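Local coordinates for cation-transporting ATPase, E1-E2 family protein (Streptococcus pneumoniae, PDB 4F2F) that probably exports copper(I) from the cell at the cost of ATP, and binds copper(I) through a cupredoxin-fold metal-binding domain, at residues A[54-59]-A[94-99]. Residues are numbered along the deposited sequence; the frame is centred on the assembly and turned at random.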
loop_
_atom_site.group_PDB
_atom_site.type_symbol
_atom_site.label_atom_id
_atom_site.label_comp_id
_atom_site.label_asym_id
_atom_site.label_seq_id
_atom_site.Cartn_x
_atom_site.Cartn_y
_atom_site.Cartn_z
ATOM N N ILE A 54 5.323 0.366 -7.841
ATOM C CA ILE A 54 4.502 0.780 -6.712
ATOM C C ILE A 54 4.934 2.175 -6.288
ATOM O O ILE A 54 6.117 2.413 -6.030
ATOM C CB ILE A 54 4.681 -0.175 -5.516
ATOM C CG1 ILE A 54 4.403 -1.619 -5.937
ATOM C CG2 ILE A 54 3.786 0.243 -4.353
ATOM C CD1 ILE A 54 4.932 -2.649 -4.960
ATOM N N LEU A 55 3.981 3.096 -6.211
ATOM C CA LEU A 55 4.294 4.491 -5.917
ATOM C C LEU A 55 3.625 4.985 -4.640
ATOM O O LEU A 55 2.400 4.966 -4.521
ATOM C CB LEU A 55 3.890 5.388 -7.097
ATOM C CG LEU A 55 4.050 6.900 -6.918
ATOM C CD1 LEU A 55 5.510 7.280 -6.719
ATOM C CD2 LEU A 55 3.460 7.650 -8.105
ATOM N N PHE A 56 4.447 5.412 -3.688
ATOM C CA PHE A 56 3.985 6.149 -2.517
ATOM C C PHE A 56 4.654 7.521 -2.555
ATOM O O PHE A 56 5.680 7.740 -1.913
ATOM C CB PHE A 56 4.366 5.414 -1.226
ATOM C CG PHE A 56 3.468 4.247 -0.887
ATOM C CD1 PHE A 56 2.630 4.303 0.216
ATOM C CD2 PHE A 56 3.473 3.091 -1.654
ATOM C CE1 PHE A 56 1.807 3.238 0.543
ATOM C CE2 PHE A 56 2.652 2.019 -1.332
ATOM C CZ PHE A 56 1.819 2.093 -0.231
ATOM N N GLU A 57 4.070 8.434 -3.325
ATOM C CA GLU A 57 4.707 9.707 -3.650
ATOM C C GLU A 57 5.099 10.513 -2.413
ATOM O O GLU A 57 6.170 11.118 -2.372
ATOM C CB GLU A 57 3.788 10.547 -4.544
ATOM C CG GLU A 57 4.444 11.775 -5.157
ATOM C CD GLU A 57 5.062 11.493 -6.512
ATOM O OE1 GLU A 57 4.305 11.213 -7.467
ATOM O OE2 GLU A 57 6.306 11.541 -6.623
ATOM N N GLU A 58 4.233 10.517 -1.407
ATOM C CA GLU A 58 4.450 11.352 -0.233
ATOM C C GLU A 58 5.530 10.794 0.687
ATOM O O GLU A 58 5.991 11.478 1.598
ATOM C CB GLU A 58 3.139 11.533 0.524
ATOM C CG GLU A 58 1.993 11.920 -0.385
ATOM C CD GLU A 58 0.673 11.986 0.338
ATOM O OE1 GLU A 58 0.641 12.518 1.467
ATOM O OE2 GLU A 58 -0.334 11.503 -0.222
ATOM N N GLU A 59 5.930 9.550 0.444
ATOM C CA GLU A 59 7.014 8.931 1.195
ATOM C C GLU A 59 8.279 8.850 0.347
ATOM O O GLU A 59 9.308 8.357 0.803
ATOM C CB GLU A 59 6.601 7.538 1.680
ATOM C CG GLU A 59 5.464 7.552 2.684
ATOM C CD GLU A 59 5.848 8.224 3.989
ATOM O OE1 GLU A 59 7.047 8.210 4.339
ATOM O OE2 GLU A 59 4.952 8.770 4.667
ATOM N N GLY A 94 -5.050 3.669 -4.806
ATOM C CA GLY A 94 -5.492 3.209 -3.505
ATOM C C GLY A 94 -5.200 4.311 -2.510
ATOM O O GLY A 94 -4.720 5.379 -2.886
ATOM N N SER A 95 -5.492 4.069 -1.240
ATOM C CA SER A 95 -5.229 5.074 -0.227
ATOM C C SER A 95 -4.828 4.440 1.090
ATOM O O SER A 95 -5.196 3.303 1.390
ATOM C CB SER A 95 -6.448 5.981 -0.019
ATOM O OG SER A 95 -7.480 5.324 0.691
ATOM N N TYR A 96 -4.053 5.182 1.867
ATOM C CA TYR A 96 -3.788 4.794 3.240
ATOM C C TYR A 96 -4.120 5.952 4.165
ATOM O O TYR A 96 -3.639 7.071 3.982
ATOM C CB TYR A 96 -2.350 4.296 3.429
ATOM C CG TYR A 96 -1.254 5.283 3.083
ATOM C CD1 TYR A 96 -0.853 5.475 1.769
ATOM C CD2 TYR A 96 -0.594 5.991 4.079
ATOM C CE1 TYR A 96 0.161 6.359 1.455
ATOM C CE2 TYR A 96 0.419 6.877 3.775
ATOM C CZ TYR A 96 0.792 7.058 2.462
ATOM O OH TYR A 96 1.798 7.942 2.158
ATOM N N THR A 97 -4.977 5.680 5.140
ATOM C CA THR A 97 -5.399 6.696 6.085
ATOM C C THR A 97 -4.660 6.482 7.393
ATOM O O THR A 97 -4.726 5.402 7.987
ATOM C CB THR A 97 -6.917 6.645 6.315
ATOM O OG1 THR A 97 -7.590 6.818 5.063
ATOM C CG2 THR A 97 -7.352 7.744 7.275
ATOM N N VAL A 98 -3.938 7.509 7.824
ATOM C CA VAL A 98 -3.139 7.429 9.037
ATOM C C VAL A 98 -3.909 8.028 10.208
ATOM O O VAL A 98 -4.273 9.205 10.183
ATOM C CB VAL A 98 -1.793 8.150 8.868
ATOM C CG1 VAL A 98 -0.978 8.067 10.152
ATOM C CG2 VAL A 98 -1.016 7.549 7.703
ATOM N N VAL A 99 -4.160 7.208 11.225
ATOM C CA VAL A 99 -4.921 7.644 12.391
ATOM C C VAL A 99 -4.068 7.622 13.657
ATOM O O VAL A 99 -3.028 6.964 13.708
ATOM C CB VAL A 99 -6.176 6.776 12.607
ATOM C CG1 VAL A 99 -7.050 6.793 11.363
ATOM C CG2 VAL A 99 -5.781 5.352 12.966
HETATM O O HOH W 1 2.151 8.422 -0.670
HETATM O O HOH W 2 2.502 9.414 4.256
#
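Tyr96 reaches from strand 93-99 across to Phe56 and the 3-10 turn 57-59, bridging a gap of 9.6 Å between the nearest CA atoms, those of Phe56 and Ser95. Its CB points toward the other segment, and chi1 of 60° turns the ring off the strand toward Phe56. Tyr96 CD1 lies 3.7 Å from Phe56 CE1, and Tyr96 CE1 comes to 3.4 Å from Phe56 CD1. The two rings meet obliquely, their planes at 35°; His83 and Phe75 also meet the Tyr96 ring. CZ is still near Phe56 CD1, whereas OH lies beside the aliphatic part of Glu59, 3.7 Å from its CG. Two waters in the ring plane then hold the hydroxyl: the oxygen of water 1 is 2.9 Å from Tyr96 OH and accepts from the backbone N of Glu58, that of water 2 is 2.7 Å from Tyr96 OH and donates to Glu59 OE2. A buried tyrosine thus keeps its phenol oxygen hydrated beside the 3-10 turn, next to Glu58, whose carboxylate turns to His83. The side chain of Phe56 is about 13 Å from a bound copper(I) ion. With Phe85 and Phe75 against Phe56, the pair belongs to the aromatic interior of a cupredoxin-fold beta-sandwich.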